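Local atomic coordinates of extracellular ligand-binding receptor (Desulfohalobium retbaense DSM 5692, PDB entry 5ERE), a protein that probably senses small extracellular solutes, binding 2-oxo-4-methylpentanoic acid in a leucine-binding-protein-type domain that is joined to a sensor region holding cytosine. Residues Ala121-Phe126 with Arg144-Arg149; Val154-Glu159 with Lys175-Glu180. One frame throughout, in Å; residues are numbered along the deposited sequence.

Contact 1 (Ala121-Phe126 with Arg144-Arg149)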
ATOM      1  N   ALA A 121      -0.335  -8.296   1.289  1.00 44.57           N
ATOM      2  CA  ALA A 121      -0.132  -8.437   2.733  1.00 48.20           C
ATOM      3  C   ALA A 121      -0.993  -9.546   3.291  1.00 46.46           C
ATOM      4  O   ALA A 121      -0.652 -10.145   4.301  1.00 54.99           O
ATOM      5  CB  ALA A 121      -0.442  -7.133   3.486  1.00 35.52           C
ATOM      6  N   TYR A 122      -2.142  -9.761   2.661  1.00 42.12           N
ATOM      7  CA  TYR A 122      -3.050 -10.832   3.057  1.00 48.85           C
ATOM      8  C   TYR A 122      -2.615 -12.159   2.424  1.00 49.33           C
ATOM      9  O   TYR A 122      -2.536 -13.177   3.105  1.00 51.30           O
ATOM     10  CB  TYR A 122      -4.475 -10.481   2.638  1.00 46.56           C
ATOM     11  CG  TYR A 122      -5.518 -11.492   3.037  1.00 45.96           C
ATOM     12  CD1 TYR A 122      -5.842 -11.680   4.376  1.00 56.70           C
ATOM     13  CD2 TYR A 122      -6.202 -12.237   2.083  1.00 47.05           C
ATOM     14  CE1 TYR A 122      -6.803 -12.591   4.763  1.00 55.16           C
ATOM     15  CE2 TYR A 122      -7.161 -13.173   2.461  1.00 44.51           C
ATOM     16  CZ  TYR A 122      -7.458 -13.339   3.810  1.00 55.00           C
ATOM     17  OH  TYR A 122      -8.412 -14.239   4.228  1.00 62.56           O
ATOM     18  N   LEU A 123      -2.331 -12.115   1.125  1.00 42.08           N
ATOM     19  CA  LEU A 123      -2.116 -13.326   0.318  1.00 48.83           C
ATOM     20  C   LEU A 123      -0.839 -14.068   0.706  1.00 63.33           C
ATOM     21  O   LEU A 123      -0.663 -15.246   0.365  1.00 68.53           O
ATOM     22  CB  LEU A 123      -2.056 -12.989  -1.186  1.00 46.90           C
ATOM     23  CG  LEU A 123      -3.366 -12.687  -1.924  1.00 50.86           C
ATOM     24  CD1 LEU A 123      -3.155 -12.489  -3.430  1.00 45.23           C
ATOM     25  CD2 LEU A 123      -4.377 -13.775  -1.673  1.00 48.95           C
ATOM     26  N   THR A 124       0.053 -13.383   1.406  1.00 58.78           N
ATOM     27  CA  THR A 124       1.358 -13.939   1.690  1.00 67.58           C
ATOM     28  C   THR A 124       1.262 -15.109   2.706  1.00 63.72           C
ATOM     29  O   THR A 124       2.163 -15.918   2.780  1.00 59.44           O
ATOM     30  CB  THR A 124       2.336 -12.812   2.168  1.00 59.26           C
ATOM     31  OG1 THR A 124       3.693 -13.270   2.101  1.00 60.82           O
ATOM     32  CG2 THR A 124       2.009 -12.313   3.568  1.00 45.68           C
ATOM     33  N   ASP A 125       0.145 -15.228   3.425  1.00 57.79           N
ATOM     34  CA  ASP A 125      -0.051 -16.324   4.379  1.00 69.00           C
ATOM     35  C   ASP A 125      -0.767 -17.531   3.762  1.00 72.65           C
ATOM     36  O   ASP A 125      -1.309 -18.378   4.479  1.00 77.01           O
ATOM     37  CB  ASP A 125      -0.836 -15.825   5.586  1.00 69.94           C
ATOM     38  CG  ASP A 125      -0.085 -14.760   6.357  1.00 76.63           C
ATOM     39  OD1 ASP A 125       1.162 -14.844   6.403  1.00 76.44           O
ATOM     40  OD2 ASP A 125      -0.743 -13.844   6.900  1.00 79.46           O
ATOM     41  N   PHE A 126      -0.771 -17.585   2.433  1.00 69.62           N
ATOM     42  CA  PHE A 126      -1.363 -18.689   1.688  1.00 78.36           C
ATOM     43  C   PHE A 126      -0.312 -19.283   0.766  1.00 82.57           C
ATOM     44  O   PHE A 126       0.252 -18.569  -0.066  1.00 74.57           O
ATOM     45  CB  PHE A 126      -2.568 -18.224   0.876  1.00 69.01           C
ATOM     46  CG  PHE A 126      -3.699 -17.698   1.709  1.00 60.63           C
ATOM     47  CD1 PHE A 126      -3.729 -16.363   2.121  1.00 51.96           C
ATOM     48  CD2 PHE A 126      -4.738 -18.528   2.077  1.00 56.94           C
ATOM     49  CE1 PHE A 126      -4.774 -15.895   2.880  1.00 48.27           C
ATOM     50  CE2 PHE A 126      -5.782 -18.060   2.837  1.00 58.55           C
ATOM     51  CZ  PHE A 126      -5.805 -16.734   3.235  1.00 59.66           C
ATOM     52  N   ARG A 144      -0.509 -11.191 -14.197  1.00 56.89           N
ATOM     53  CA  ARG A 144       0.913 -10.982 -14.390  1.00 58.31           C
ATOM     54  C   ARG A 144       1.545 -10.423 -13.121  1.00 66.78           C
ATOM     55  O   ARG A 144       2.708 -10.684 -12.844  1.00 67.30           O
ATOM     56  CB  ARG A 144       1.163 -10.051 -15.580  1.00 50.42           C
HETATM   57  N   MSE A 145       0.773  -9.671 -12.341  1.00 68.28           N
HETATM   58  CA  MSE A 145       1.284  -9.062 -11.109  1.00 62.23           C
HETATM   59  C   MSE A 145       1.406 -10.078 -10.015  1.00 61.83           C
HETATM   60  O   MSE A 145       2.392 -10.113  -9.277  1.00 62.21           O
HETATM   61  CB  MSE A 145       0.367  -7.962 -10.613  1.00 64.41           C
HETATM   62  CG  MSE A 145       0.337  -6.753 -11.472  1.00 73.06           C
HETATM   63 SE   MSE A 145       1.686  -5.433 -10.995  0.80 82.23          SE
HETATM   64  CE  MSE A 145       1.068  -4.102 -12.282  1.00 69.67           C
ATOM     65  N   LEU A 146       0.360 -10.875  -9.887  1.00 50.61           N
ATOM     66  CA  LEU A 146       0.300 -11.854  -8.845  1.00 55.41           C
ATOM     67  C   LEU A 146       1.366 -12.928  -9.097  1.00 64.43           C
ATOM     68  O   LEU A 146       2.020 -13.395  -8.166  1.00 62.12           O
ATOM     69  CB  LEU A 146      -1.102 -12.435  -8.772  1.00 54.00           C
ATOM     70  CG  LEU A 146      -2.113 -11.528  -8.056  1.00 47.38           C
ATOM     71  CD1 LEU A 146      -3.529 -12.009  -8.283  1.00 48.16           C
ATOM     72  CD2 LEU A 146      -1.787 -11.456  -6.571  1.00 44.16           C
ATOM     73  N   GLU A 147       1.566 -13.270 -10.366  1.00 64.26           N
ATOM     74  CA  GLU A 147       2.580 -14.252 -10.754  1.00 71.15           C
ATOM     75  C   GLU A 147       3.991 -13.778 -10.452  1.00 74.75           C
ATOM     76  O   GLU A 147       4.843 -14.571 -10.062  1.00 73.93           O
ATOM     77  CB  GLU A 147       2.467 -14.567 -12.237  1.00 65.45           C
ATOM     78  CG  GLU A 147       1.370 -15.548 -12.563  1.00 67.56           C
ATOM     79  CD  GLU A 147       1.229 -15.768 -14.046  1.00 71.85           C
ATOM     80  OE1 GLU A 147       1.864 -15.016 -14.824  1.00 82.34           O
ATOM     81  OE2 GLU A 147       0.480 -16.683 -14.426  1.00 63.89           O
ATOM     82  N   ASP A 148       4.239 -12.485 -10.632  1.00 75.89           N
ATOM     83  CA  ASP A 148       5.556 -11.926 -10.354  1.00 74.07           C
ATOM     84  C   ASP A 148       5.839 -11.880  -8.860  1.00 71.90           C
ATOM     85  O   ASP A 148       6.978 -12.041  -8.423  1.00 78.27           O
ATOM     86  CB  ASP A 148       5.680 -10.528 -10.940  1.00 73.10           C
ATOM     87  CG  ASP A 148       5.771 -10.543 -12.451  1.00 88.76           C
ATOM     88  OD1 ASP A 148       5.448 -11.588 -13.064  1.00 91.69           O
ATOM     89  OD2 ASP A 148       6.165  -9.508 -13.029  1.00 94.69           O
ATOM     90  N   ARG A 149       4.791 -11.670  -8.082  1.00 57.57           N
ATOM     91  CA  ARG A 149       4.933 -11.462  -6.651  1.00 55.47           C
ATOM     92  C   ARG A 149       5.016 -12.786  -5.944  1.00 54.00           C
ATOM     93  O   ARG A 149       5.754 -12.936  -4.977  1.00 55.69           O
ATOM     94  CB  ARG A 149       3.755 -10.643  -6.100  1.00 49.45           C
ATOM     95  CG  ARG A 149       3.696 -10.566  -4.581  1.00 47.29           C
ATOM     96  CD  ARG A 149       4.933  -9.923  -4.021  1.00 55.50           C
ATOM     97  NE  ARG A 149       4.893  -9.791  -2.565  1.00 66.82           N
ATOM     98  CZ  ARG A 149       5.172 -10.769  -1.709  1.00 66.19           C
ATOM     99  NH1 ARG A 149       5.125 -10.542  -0.398  1.00 57.63           N
ATOM    100  NH2 ARG A 149       5.509 -11.974  -2.160  1.00 68.94           N
TER

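Contact 2 (Val154-Glu159 with Lys175-Glu180)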
ATOM      1  N   VAL A 154       1.520 -19.367  -6.623  1.00 60.84           N
ATOM      2  CA  VAL A 154       0.472 -19.311  -7.638  1.00 69.58           C
ATOM      3  C   VAL A 154       0.443 -20.633  -8.413  1.00 68.14           C
ATOM      4  O   VAL A 154       1.355 -20.925  -9.190  1.00 64.68           O
ATOM      5  CB  VAL A 154       0.671 -18.109  -8.603  1.00 64.99           C
ATOM      6  CG1 VAL A 154      -0.238 -18.228  -9.816  1.00 60.55           C
ATOM      7  CG2 VAL A 154       0.400 -16.757  -7.875  1.00 61.63           C
ATOM      8  N   VAL A 155      -0.615 -21.414  -8.194  1.00 66.54           N
ATOM      9  CA  VAL A 155      -0.703 -22.787  -8.713  1.00 69.39           C
ATOM     10  C   VAL A 155      -1.645 -22.922  -9.921  1.00 74.25           C
ATOM     11  O   VAL A 155      -1.782 -24.002 -10.500  1.00 70.05           O
ATOM     12  CB  VAL A 155      -1.163 -23.765  -7.593  1.00 70.54           C
ATOM     13  CG1 VAL A 155      -0.245 -23.652  -6.389  1.00 72.66           C
ATOM     14  CG2 VAL A 155      -2.627 -23.531  -7.167  1.00 62.50           C
ATOM     15  N   ALA A 156      -2.277 -21.818 -10.310  1.00 67.13           N
ATOM     16  CA  ALA A 156      -3.256 -21.821 -11.392  1.00 63.49           C
ATOM     17  C   ALA A 156      -3.666 -20.389 -11.750  1.00 64.76           C
ATOM     18  O   ALA A 156      -3.891 -19.578 -10.859  1.00 55.30           O
ATOM     19  CB  ALA A 156      -4.476 -22.628 -10.999  1.00 56.51           C
ATOM     20  N   ALA A 157      -3.764 -20.106 -13.047  1.00 75.46           N
ATOM     21  CA  ALA A 157      -4.126 -18.782 -13.548  1.00 73.22           C
ATOM     22  C   ALA A 157      -5.099 -18.935 -14.717  1.00 71.08           C
ATOM     23  O   ALA A 157      -4.680 -19.110 -15.861  1.00 69.54           O
ATOM     24  CB  ALA A 157      -2.886 -18.014 -13.980  1.00 74.64           C
ATOM     25  N   GLN A 158      -6.393 -18.877 -14.406  1.00 59.85           N
ATOM     26  CA  GLN A 158      -7.455 -19.142 -15.369  1.00 60.25           C
ATOM     27  C   GLN A 158      -8.196 -17.852 -15.734  1.00 59.02           C
ATOM     28  O   GLN A 158      -8.390 -16.988 -14.887  1.00 51.04           O
ATOM     29  CB  GLN A 158      -8.443 -20.163 -14.801  1.00 68.56           C
ATOM     30  CG  GLN A 158      -7.865 -21.570 -14.588  1.00 68.66           C
ATOM     31  CD  GLN A 158      -7.452 -22.231 -15.904  1.00 72.58           C
ATOM     32  OE1 GLN A 158      -8.304 -22.662 -16.683  1.00 60.53           O
ATOM     33  NE2 GLN A 158      -6.145 -22.283 -16.166  1.00 76.67           N
ATOM     34  N   GLU A 159      -8.605 -17.736 -16.994  1.00 59.49           N
ATOM     35  CA  GLU A 159      -9.376 -16.593 -17.467  1.00 55.86           C
ATOM     36  C   GLU A 159     -10.817 -16.989 -17.786  1.00 64.77           C
ATOM     37  O   GLU A 159     -11.122 -18.175 -17.937  1.00 60.39           O
ATOM     38  CB  GLU A 159      -8.707 -15.991 -18.698  1.00 58.91           C
ATOM     39  CG  GLU A 159      -7.319 -15.406 -18.409  1.00 73.18           C
ATOM     40  CD  GLU A 159      -6.586 -14.937 -19.660  1.00 83.01           C
ATOM     41  OE1 GLU A 159      -7.009 -15.302 -20.784  1.00 85.26           O
ATOM     42  OE2 GLU A 159      -5.571 -14.218 -19.506  1.00 76.40           O
ATOM     43  N   LYS A 175      -9.820 -26.679  -8.933  1.00 72.16           N
ATOM     44  CA  LYS A 175     -10.048 -27.596  -7.826  1.00 81.64           C
ATOM     45  C   LYS A 175      -8.921 -28.615  -7.778  1.00 79.15           C
ATOM     46  O   LYS A 175      -8.439 -28.965  -6.707  1.00 71.15           O
ATOM     47  CB  LYS A 175     -11.394 -28.298  -7.955  1.00 78.07           C
ATOM     48  CG  LYS A 175     -11.573 -29.440  -6.971  1.00 84.94           C
ATOM     49  CD  LYS A 175     -13.015 -29.896  -6.915  1.00 95.70           C
ATOM     50  CE  LYS A 175     -13.127 -31.380  -6.617  1.00110.70           C
ATOM     51  NZ  LYS A 175     -14.536 -31.852  -6.666  1.00118.56           N
ATOM     52  N   ALA A 176      -8.462 -29.023  -8.956  1.00 87.46           N
ATOM     53  CA  ALA A 176      -7.429 -30.048  -9.067  1.00 94.49           C
ATOM     54  C   ALA A 176      -6.059 -29.545  -8.624  1.00 97.42           C
ATOM     55  O   ALA A 176      -5.078 -30.284  -8.710  1.00 95.08           O
ATOM     56  CB  ALA A 176      -7.353 -30.566 -10.499  1.00 84.74           C
ATOM     57  N   ARG A 177      -5.978 -28.300  -8.155  1.00 74.36           N
ATOM     58  CA  ARG A 177      -4.708 -27.816  -7.618  1.00 66.74           C
ATOM     59  C   ARG A 177      -4.820 -27.518  -6.141  1.00 69.52           C
ATOM     60  O   ARG A 177      -3.873 -26.988  -5.546  1.00 75.17           O
ATOM     61  CB  ARG A 177      -4.227 -26.587  -8.365  1.00 68.42           C
ATOM     62  CG  ARG A 177      -4.293 -26.705  -9.865  1.00 69.92           C
ATOM     63  CD  ARG A 177      -2.980 -27.137 -10.468  1.00 79.49           C
ATOM     64  NE  ARG A 177      -3.028 -26.928 -11.918  1.00 98.50           N
ATOM     65  CZ  ARG A 177      -3.156 -27.885 -12.837  1.00108.68           C
ATOM     66  NH1 ARG A 177      -3.217 -29.170 -12.494  1.00123.55           N
ATOM     67  NH2 ARG A 177      -3.203 -27.549 -14.120  1.00 93.75           N
ATOM     68  N   ASP A 178      -5.976 -27.850  -5.563  1.00 62.04           N
ATOM     69  CA  ASP A 178      -6.174 -27.779  -4.110  1.00 76.33           C
ATOM     70  C   ASP A 178      -5.692 -26.449  -3.544  1.00 74.62           C
ATOM     71  O   ASP A 178      -4.840 -26.407  -2.653  1.00 69.28           O
ATOM     72  CB  ASP A 178      -5.445 -28.938  -3.432  1.00 82.95           C
ATOM     73  CG  ASP A 178      -5.721 -30.263  -4.121  1.00 93.71           C
ATOM     74  OD1 ASP A 178      -6.833 -30.796  -3.929  1.00101.17           O
ATOM     75  OD2 ASP A 178      -4.848 -30.750  -4.876  1.00 89.46           O
ATOM     76  N   SER A 179      -6.223 -25.363  -4.094  1.00 82.45           N
ATOM     77  CA  SER A 179      -5.737 -24.049  -3.732  1.00 75.82           C
ATOM     78  C   SER A 179      -6.203 -23.707  -2.327  1.00 65.58           C
ATOM     79  O   SER A 179      -7.220 -24.207  -1.846  1.00 66.10           O
ATOM     80  CB  SER A 179      -6.210 -22.994  -4.739  1.00 73.40           C
ATOM     81  OG  SER A 179      -7.621 -22.853  -4.719  1.00 67.79           O
ATOM     82  N   GLU A 180      -5.426 -22.854  -1.684  1.00 66.83           N
ATOM     83  CA  GLU A 180      -5.709 -22.346  -0.357  1.00 73.25           C
ATOM     84  C   GLU A 180      -6.519 -21.037  -0.440  1.00 67.87           C
ATOM     85  O   GLU A 180      -7.407 -20.765   0.374  1.00 49.46           O
ATOM     86  CB  GLU A 180      -4.387 -22.118   0.366  1.00 84.79           C
ATOM     87  CG  GLU A 180      -4.282 -22.699   1.747  1.00 91.70           C
ATOM     88  CD  GLU A 180      -2.855 -22.663   2.244  1.00 95.34           C
ATOM     89  OE1 GLU A 180      -2.511 -21.745   3.024  1.00 87.59           O
ATOM     90  OE2 GLU A 180      -2.075 -23.553   1.834  1.00105.22           O
TER

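Contact 1 (Ala121-Phe126 with Arg144-Arg149)
Leu123 and Leu146 make the apolar part of this contact between the end of helix 112-123 and the last turns of helix 137-149. Methyl CD1 of Leu123 meets CD2 of Leu146 at 3.6 Å, the two side chains crossing at about a right angle, and no other pair of carbons comes so near across the segments. The helix backbones stay well apart: Leu123 CA and Leu146 CA are 9.6 Å from each other, a gap spanned by two branched side chains reaching inward. Both leucines also rest on Val183 of strand 181-185, so they belong to the layer between helices and sheet in a periplasmic-binding-protein lobe. Leucine suits such a place, being long enough to reach across and carrying nothing polar to bury.

The polar pair lies nearer the surface. Arg149 sends CG anti to its own backbone N (chi1 171°) and bends at chi2, which swings the guanidinium toward the hydroxyl of Thr124. NH1 of Arg149 stops 4.0 Å from OG1 of Thr124, an oblique approach too long for a hydrogen bond. Backbone bonding shapes the Thr124 side instead: Phe126 N donates to Leu123 O at 3.1 Å, closing a type I beta turn.

With no hydrogen bond across it, the contact depends on burial of methyl groups, while the Thr124-Arg149 pair adds a loose polar margin.

Contact 2 (Val154-Glu159 with Lys175-Glu180)
Val155 and Arg177 carry most of this contact, the valine through a methyl and its carbonyl, the arginine through the aliphatic part of its chain. Methyl CG2 of Val155 lies 3.7 Å from CB of Arg177, and the two side chains run past each other in opposite directions. Val155 CG2 sits between the backbone N and the carbonyl carbon of its own residue, the rotation that presents this methyl to the loop. Beyond CB, the arginine follows the Val155 carbonyl: CG of Arg177 is 3.7 Å from Val155 O and CD of Arg177 is 3.4 Å from the same oxygen. The bend at chi2 (-96°) brings the guanidinium round so that Val155 O stands at its edge, near its plane, with NE of Arg177 3.5 Å away. The backbones come nearest at this pair; beside it the small Ala156 and Ser179 add looser carbon contacts, Ala156 CB to Arg177 CG at 4.2 Å and Ser179 CB to Val155 CG2 at 4.4 Å.

Further out, Asp178 N donates to Lys175 O at 2.9 Å, closing a type I beta turn at the end of helix 168-175; Arg177 lies within this turn, its side chain starting toward the strand. Val155 and Ala156 are held by backbone hydrogen bonds to Ile129 and Val131, which place strand 154-160 beside the parallel strand 129-134. Ser179 also packs on Ala130 of that neighbour. The contact thus belongs to a beta-alpha-beta crossover (strand 154-160, helix 168-175, strand 181-185), with strand 129-134 lying between its two strands.

Chemically, a long amphipathic side chain sets CB against the valine methyl, runs CG and CD along the Val155 carbonyl oxygen and keeps its charged end near the surface, where that oxygen could interact favourably with the positive charge.

Contacts 1 and 2 follow one another along the chain and lie in the same binding-protein lobe, their centres 13 Å apart. Helix 137-149, which supplies one side of contact 1, leads directly into strand 154-160 of contact 2, and the two meet where Leu146 O packs on Val154 CG2 at 3.7 Å and Glu147 OE2 on Ala157 CB at 3.6 Å. A second junction has Phe126 CA 3.5 Å from Glu180 OE1, joining the other two segments. Neither contact lines a ligand pocket or the calcium site. In contact 1 the Leu146 side chain is about 14 Å from the bound 2-oxo-4-methylpentanoic acid; contact 2 also lies away from the binding sites.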